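Local coordinates for protein L-2,4-diaminobutyric acid acetyltransferase (Geobacillus sp., PDB 6SLL) that transfers an acetyl group from acetyl coenzyme A to L-2,4-diaminobutyric acid, a step in the biosynthesis of the chemical chaperone ectoine, at residues I102-L107 against A141-I146; R135-Y140 against F171-F176. All blocks are in the same frame, centred on the assembly; numbering follows the deposited sequence.

In the fold
Both contacts use helix 131-144 and both touch coenzyme A, yet they join that helix to different partners and differ in chemistry. Contact 1 is a polar surface bridge: one lysine from helix 102-112 meets one glutamate near the C-terminal end of helix 131-144, beside the phosphates of the cofactor. Contact 2 is buried and apolar, with the same helix laid against strand 168-173 and the turn that follows it. Their centres are about 7 Å apart, and they join directly through the salt bridge from Glu142 OE1 to Arg135 NH1, at 3.0 Å. Packing of Ile146 on Gly174 and Pro175 links the two a second time, beyond the helix end.

Contact 1. Residues I102-L107 against A141-I146; sequences IAKAML and AEEKSI. With COA (coenzyme A), chain F.
Lys104 and Glu143 meet through a single salt bridge whose lysine end is shared with coenzyme A. The lysine side chain starts with CG anti to the backbone N (chi1 -177°), and its CB lies 3.5 Å from O2A of the cofactor. The chain runs straight on to CD, which passes 4.0 Å from Glu143 OE1. A bend at chi3 (-66°) then brings CE to 3.4 Å from O7A of coenzyme A and 3.7 Å from Glu143 OE1. At the tip, NZ donates to two acceptors: O7A of the 3'-phosphate at 2.8 Å and Glu143 OE1 at 3.0 Å. Glu143, extended beyond CG, crosses the lysine at about a right angle, and its OE1 is met on the syn side, 20° out of the carboxylate plane. NZ thus lies between two anionic groups, which probably favours its protonated form and partly screens carboxylate and phosphate from each other. Ala103 N donates to cofactor O4A at 2.9 Å. Lys104 N donates to cofactor O2A, also at 2.9 Å. Gly101 N and Arg99 N add further bonds. Backbone amides before and within the first turn of helix 102-112, gripping the pyrophosphate, mark the acetyl-CoA-binding motif of the GNAT fold.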
# COMPACT_ATOMS: atom_id res chain seq x y z
N ILE B 102 12.36 -16.95 12.48
CA ILE B 102 12.57 -15.62 11.87
C ILE B 102 11.27 -14.84 11.85
O ILE B 102 11.27 -13.66 12.17
CB ILE B 102 13.23 -15.78 10.49
CG1 ILE B 102 14.63 -16.39 10.63
CG2 ILE B 102 13.27 -14.44 9.78
CD1 ILE B 102 15.27 -16.74 9.29
N ALA B 103 10.16 -15.47 11.45
CA ALA B 103 8.93 -14.69 11.44
C ALA B 103 8.53 -14.23 12.85
O ALA B 103 8.11 -13.07 13.01
CB ALA B 103 7.77 -15.48 10.81
N LYS B 104 8.68 -15.10 13.85
CA LYS B 104 8.34 -14.70 15.20
C LYS B 104 9.25 -13.54 15.63
O LYS B 104 8.77 -12.61 16.27
CB LYS B 104 8.51 -15.86 16.12
CG LYS B 104 8.15 -15.65 17.55
CD LYS B 104 8.41 -16.91 18.41
CE LYS B 104 7.52 -18.06 18.05
NZ LYS B 104 7.47 -19.07 19.21
N ALA B 105 10.50 -13.59 15.29
CA ALA B 105 11.45 -12.52 15.66
C ALA B 105 11.10 -11.25 14.90
O ALA B 105 11.22 -10.14 15.49
CB ALA B 105 12.89 -12.92 15.39
N MET B 106 10.70 -11.33 13.64
CA MET B 106 10.34 -10.12 12.94
C MET B 106 9.09 -9.48 13.55
O MET B 106 9.01 -8.26 13.66
CB MET B 106 10.01 -10.41 11.45
CG MET B 106 11.22 -10.70 10.59
SD MET B 106 10.89 -10.68 8.82
CE MET B 106 9.75 -12.06 8.66
N LEU B 107 8.09 -10.31 13.92
CA LEU B 107 6.84 -9.77 14.44
C LEU B 107 7.09 -9.16 15.80
O LEU B 107 6.65 -8.02 16.11
CB LEU B 107 5.78 -10.88 14.51
CG LEU B 107 4.43 -10.52 15.10
CD1 LEU B 107 3.80 -9.31 14.37
CD2 LEU B 107 3.48 -11.69 15.08
N ALA B 141 -0.32 -14.13 20.12
CA ALA B 141 -1.33 -13.74 21.06
C ALA B 141 -1.29 -14.63 22.34
O ALA B 141 -1.33 -14.16 23.46
CB ALA B 141 -2.68 -13.77 20.43
N GLU B 142 -1.11 -15.93 22.13
CA GLU B 142 -0.98 -16.85 23.28
C GLU B 142 0.13 -16.46 24.19
O GLU B 142 -0.01 -16.46 25.46
CB GLU B 142 -0.80 -18.23 22.79
CG GLU B 142 -2.05 -18.80 22.06
CD GLU B 142 -1.77 -20.09 21.31
OE1 GLU B 142 -2.57 -20.39 20.42
OE2 GLU B 142 -0.81 -20.84 21.60
N GLU B 143 1.32 -16.19 23.64
CA GLU B 143 2.48 -16.00 24.45
C GLU B 143 2.37 -14.71 25.17
O GLU B 143 2.90 -14.62 26.27
CB GLU B 143 3.73 -15.92 23.58
CG GLU B 143 4.05 -17.26 22.93
CD GLU B 143 5.49 -17.29 22.34
OE1 GLU B 143 5.60 -17.68 21.16
OE2 GLU B 143 6.41 -16.82 23.11
N LYS B 144 1.62 -13.72 24.67
CA LYS B 144 1.47 -12.47 25.35
C LYS B 144 0.25 -12.51 26.27
O LYS B 144 -0.02 -11.45 26.97
CB LYS B 144 1.39 -11.34 24.37
CG LYS B 144 2.81 -11.19 23.78
CD LYS B 144 2.88 -10.13 22.85
CE LYS B 144 2.70 -8.70 23.30
NZ LYS B 144 4.00 -8.07 23.95
N SER B 145 -0.51 -13.63 26.26
CA SER B 145 -1.79 -13.75 26.97
C SER B 145 -2.83 -12.66 26.57
O SER B 145 -3.41 -11.99 27.44
CB SER B 145 -1.51 -13.75 28.48
OG SER B 145 -0.66 -14.80 28.88
N ILE B 146 -2.99 -12.45 25.29
CA ILE B 146 -3.87 -11.46 24.69
C ILE B 146 -4.95 -12.16 23.85
O ILE B 146 -4.59 -13.15 23.17
CB ILE B 146 -2.92 -10.47 23.83
CG1 ILE B 146 -1.86 -9.77 24.69
CG2 ILE B 146 -3.84 -9.62 22.98
CD1 ILE B 146 -2.41 -8.90 25.80
N1A COA F . 4.91 -26.64 10.64
C2A COA F . 4.51 -26.48 11.91
N3A COA F . 4.58 -25.37 12.65
C4A COA F . 5.17 -24.34 12.00
C5A COA F . 5.59 -24.40 10.67
C6A COA F . 5.45 -25.60 9.95
N6A COA F . 5.84 -25.79 8.72
N7A COA F . 6.20 -23.19 10.36
C8A COA F . 6.05 -22.41 11.42
N9A COA F . 5.41 -23.08 12.41
C1B COA F . 5.06 -22.55 13.66
C2B COA F . 6.24 -22.51 14.64
O2B COA F . 6.38 -23.71 15.31
C3B COA F . 5.85 -21.27 15.43
O3B COA F . 4.71 -21.66 16.30
P3B COA F . 4.93 -21.92 17.89
O7A COA F . 5.17 -20.47 18.34
O8A COA F . 3.66 -22.67 18.32
O9A COA F . 6.44 -22.42 18.16
C4B COA F . 5.23 -20.38 14.39
O4B COA F . 4.64 -21.21 13.42
C5B COA F . 6.26 -19.35 13.91
O5B COA F . 7.44 -20.04 13.42
P1A COA F . 8.65 -19.28 12.72
O1A COA F . 9.78 -20.22 12.64
O2A COA F . 8.86 -17.94 13.32
O3A COA F . 8.01 -19.11 11.25
P2A COA F . 8.83 -18.94 9.87
O4A COA F . 10.00 -18.05 10.06
O5A COA F . 9.09 -20.30 9.30
O6A COA F . 7.81 -18.17 8.99
CBP COA F . 5.82 -17.98 7.64
CCP COA F . 6.39 -18.45 8.95
CDP COA F . 4.27 -18.07 7.73
CEP COA F . 6.22 -16.56 7.40
CAP COA F . 6.40 -18.92 6.53
OAP COA F . 5.86 -20.25 6.75
C9P COA F . 6.13 -18.52 5.12
O9P COA F . 6.59 -17.50 4.58
N8P COA F . 5.32 -19.40 4.47
C7P COA F . 4.88 -19.36 3.16
C6P COA F . 4.67 -20.84 2.57
C5P COA F . 3.38 -21.47 2.99
O5P COA F . 3.08 -21.46 4.24
N4P COA F . 2.70 -22.07 2.19
C3P COA F . 1.40 -22.78 2.54
C2P COA F . 0.69 -23.25 1.06
S1P COA F . 1.61 -24.66 0.50

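Contact 2. Residues R135-Y140 against F171-F176; sequences RLFLGY and FVIGPF. With COA (coenzyme A), chain F.
Phe137, Leu138 and Tyr140 of the helix each find one apolar partner on 171-176. Ile173 CD1 sits 3.9 Å from Phe137 CB and 3.8 Å from Phe137 O. The near ring carbon, Phe137 CD1, also touches Ile173 CD1 at 4.0 Å, while the end of the ring leads away from the strand. Leu138 brings CD2 to the rim of the Phe171 ring, in its plane and 3.9 Å from CE2. Farther along, Tyr140 swings out with CG anti to the backbone N (chi1 -176°), and its CE2 meets Phe176 CE1 at 3.9 Å, the two side chains crossing at about a right angle. Phe176 is brought there by the turn after the strand, where Gly174 takes a positive phi of 144° and the peptide before Pro175 is cis. Behind this shell, the other side of the helix faces the cofactor: Arg135 NH2 makes a weak hydrogen bond of 3.4 Å to O8A of coenzyme A. Backbone bonds tie Phe171 to Thr124 and Ile173 to Ile122, fixing the strand on 121-125. Helix 131-144 thus packs over strand 168-173, touching 121-125 through Phe137 and 148-154 through Leu138, while Tyr140 reaches helix 102-112 at Leu107, Thr108 and Met111.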
# COMPACT_ATOMS: atom_id res chain seq x y z
N ARG B 135 -0.45 -20.12 12.85
CA ARG B 135 0.29 -20.40 14.11
C ARG B 135 1.14 -19.24 14.55
O ARG B 135 1.26 -18.94 15.79
CB ARG B 135 1.14 -21.59 13.99
CG ARG B 135 0.35 -22.79 14.00
CD ARG B 135 -0.47 -22.92 15.32
NE ARG B 135 0.24 -22.51 16.59
CZ ARG B 135 -0.35 -21.94 17.74
NH1 ARG B 135 -1.68 -21.66 17.80
NH2 ARG B 135 0.46 -21.67 18.81
N LEU B 136 1.74 -18.48 13.59
CA LEU B 136 2.53 -17.31 13.95
C LEU B 136 1.69 -16.36 14.77
O LEU B 136 2.07 -15.87 15.85
CB LEU B 136 3.02 -16.65 12.69
CG LEU B 136 3.71 -15.32 12.90
CD1 LEU B 136 5.00 -15.46 13.67
CD2 LEU B 136 3.95 -14.71 11.53
N PHE B 137 0.50 -15.98 14.22
CA PHE B 137 -0.27 -14.91 14.83
C PHE B 137 -1.00 -15.43 16.10
O PHE B 137 -1.04 -14.70 17.10
CB PHE B 137 -1.26 -14.31 13.86
CG PHE B 137 -0.56 -13.43 12.88
CD1 PHE B 137 -0.16 -12.14 13.25
CD2 PHE B 137 -0.36 -13.82 11.61
CE1 PHE B 137 0.48 -11.33 12.42
CE2 PHE B 137 0.30 -12.97 10.70
CZ PHE B 137 0.72 -11.76 11.14
N LEU B 138 -1.60 -16.63 16.04
CA LEU B 138 -2.26 -17.09 17.22
C LEU B 138 -1.30 -17.45 18.33
O LEU B 138 -1.56 -17.14 19.51
CB LEU B 138 -3.14 -18.27 16.94
CG LEU B 138 -4.30 -18.01 15.96
CD1 LEU B 138 -5.05 -19.31 15.69
CD2 LEU B 138 -5.26 -16.94 16.53
N GLY B 139 -0.12 -17.91 17.98
CA GLY B 139 0.97 -18.13 18.98
C GLY B 139 1.45 -16.88 19.61
O GLY B 139 1.75 -16.78 20.81
N TYR B 140 1.59 -15.79 18.84
CA TYR B 140 1.96 -14.48 19.40
C TYR B 140 0.94 -14.04 20.42
O TYR B 140 1.32 -13.61 21.55
CB TYR B 140 2.09 -13.48 18.23
CG TYR B 140 2.55 -12.12 18.66
CD1 TYR B 140 3.83 -11.92 19.06
CD2 TYR B 140 1.76 -11.07 18.63
CE1 TYR B 140 4.28 -10.69 19.43
CE2 TYR B 140 2.15 -9.85 19.08
CZ TYR B 140 3.45 -9.61 19.52
OH TYR B 140 3.81 -8.36 19.92
N PHE B 171 -8.21 -11.44 11.36
CA PHE B 171 -7.81 -11.71 12.73
C PHE B 171 -7.61 -10.39 13.36
O PHE B 171 -6.92 -9.50 12.86
CB PHE B 171 -6.49 -12.52 12.73
CG PHE B 171 -6.64 -13.98 12.36
CD1 PHE B 171 -7.07 -14.36 11.09
CD2 PHE B 171 -6.39 -14.95 13.28
CE1 PHE B 171 -7.26 -15.69 10.73
CE2 PHE B 171 -6.51 -16.30 12.88
CZ PHE B 171 -7.13 -16.63 11.68
N VAL B 172 -8.16 -10.21 14.55
CA VAL B 172 -8.00 -9.02 15.41
C VAL B 172 -7.34 -9.49 16.71
O VAL B 172 -8.00 -10.27 17.47
CB VAL B 172 -9.31 -8.27 15.70
CG1 VAL B 172 -9.07 -7.05 16.60
CG2 VAL B 172 -9.94 -7.84 14.38
N ILE B 173 -6.15 -9.04 16.99
CA ILE B 173 -5.40 -9.46 18.17
C ILE B 173 -5.24 -8.30 19.10
O ILE B 173 -4.79 -7.23 18.70
CB ILE B 173 -4.06 -9.98 17.80
CG1 ILE B 173 -4.15 -11.23 16.85
CG2 ILE B 173 -3.21 -10.34 19.01
CD1 ILE B 173 -2.90 -11.53 16.12
N GLY B 174 -5.70 -8.44 20.32
CA GLY B 174 -5.72 -7.38 21.28
C GLY B 174 -6.90 -7.42 22.15
O GLY B 174 -7.78 -8.25 22.00
N PRO B 175 -6.99 -6.44 23.13
CA PRO B 175 -6.08 -5.29 23.26
C PRO B 175 -4.81 -5.64 23.95
O PRO B 175 -4.72 -6.44 24.86
CB PRO B 175 -6.86 -4.34 24.13
CG PRO B 175 -7.79 -5.26 24.95
CD PRO B 175 -8.14 -6.35 24.03
N PHE B 176 -3.70 -4.98 23.49
CA PHE B 176 -2.38 -5.22 24.08
C PHE B 176 -2.24 -4.58 25.44
O PHE B 176 -1.38 -4.94 26.23
CB PHE B 176 -1.23 -4.76 23.18
CG PHE B 176 -1.11 -5.60 22.00
CD1 PHE B 176 -0.56 -6.82 22.09
CD2 PHE B 176 -1.36 -5.14 20.77
CE1 PHE B 176 -0.42 -7.63 20.99
CE2 PHE B 176 -1.16 -5.90 19.69
CZ PHE B 176 -0.81 -7.17 19.71
N1A COA F . 4.91 -26.64 10.64
C2A COA F . 4.51 -26.48 11.91
N3A COA F . 4.58 -25.37 12.65
C4A COA F . 5.17 -24.34 12.00
C5A COA F . 5.59 -24.40 10.67
C6A COA F . 5.45 -25.60 9.95
N6A COA F . 5.84 -25.79 8.72
N7A COA F . 6.20 -23.19 10.36
C8A COA F . 6.05 -22.41 11.42
N9A COA F . 5.41 -23.08 12.41
C1B COA F . 5.06 -22.55 13.66
C2B COA F . 6.24 -22.51 14.64
O2B COA F . 6.38 -23.71 15.31
C3B COA F . 5.85 -21.27 15.43
O3B COA F . 4.71 -21.66 16.30
P3B COA F . 4.93 -21.92 17.89
O7A COA F . 5.17 -20.47 18.34
O8A COA F . 3.66 -22.67 18.32
O9A COA F . 6.44 -22.42 18.16
C4B COA F . 5.23 -20.38 14.39
O4B COA F . 4.64 -21.21 13.42
C5B COA F . 6.26 -19.35 13.91
O5B COA F . 7.44 -20.04 13.42
P1A COA F . 8.65 -19.28 12.72
O1A COA F . 9.78 -20.22 12.64
O2A COA F . 8.86 -17.94 13.32
O3A COA F . 8.01 -19.11 11.25
P2A COA F . 8.83 -18.94 9.87
O4A COA F . 10.00 -18.05 10.06
O5A COA F . 9.09 -20.30 9.30
O6A COA F . 7.81 -18.17 8.99
CBP COA F . 5.82 -17.98 7.64
CCP COA F . 6.39 -18.45 8.95
CDP COA F . 4.27 -18.07 7.73
CEP COA F . 6.22 -16.56 7.40
CAP COA F . 6.40 -18.92 6.53
OAP COA F . 5.86 -20.25 6.75
C9P COA F . 6.13 -18.52 5.12
O9P COA F . 6.59 -17.50 4.58
N8P COA F . 5.32 -19.40 4.47
C7P COA F . 4.88 -19.36 3.16
C6P COA F . 4.67 -20.84 2.57
C5P COA F . 3.38 -21.47 2.99
O5P COA F . 3.08 -21.46 4.24
N4P COA F . 2.70 -22.07 2.19
C3P COA F . 1.40 -22.78 2.54
C2P COA F . 0.69 -23.25 1.06
S1P COA F . 1.61 -24.66 0.50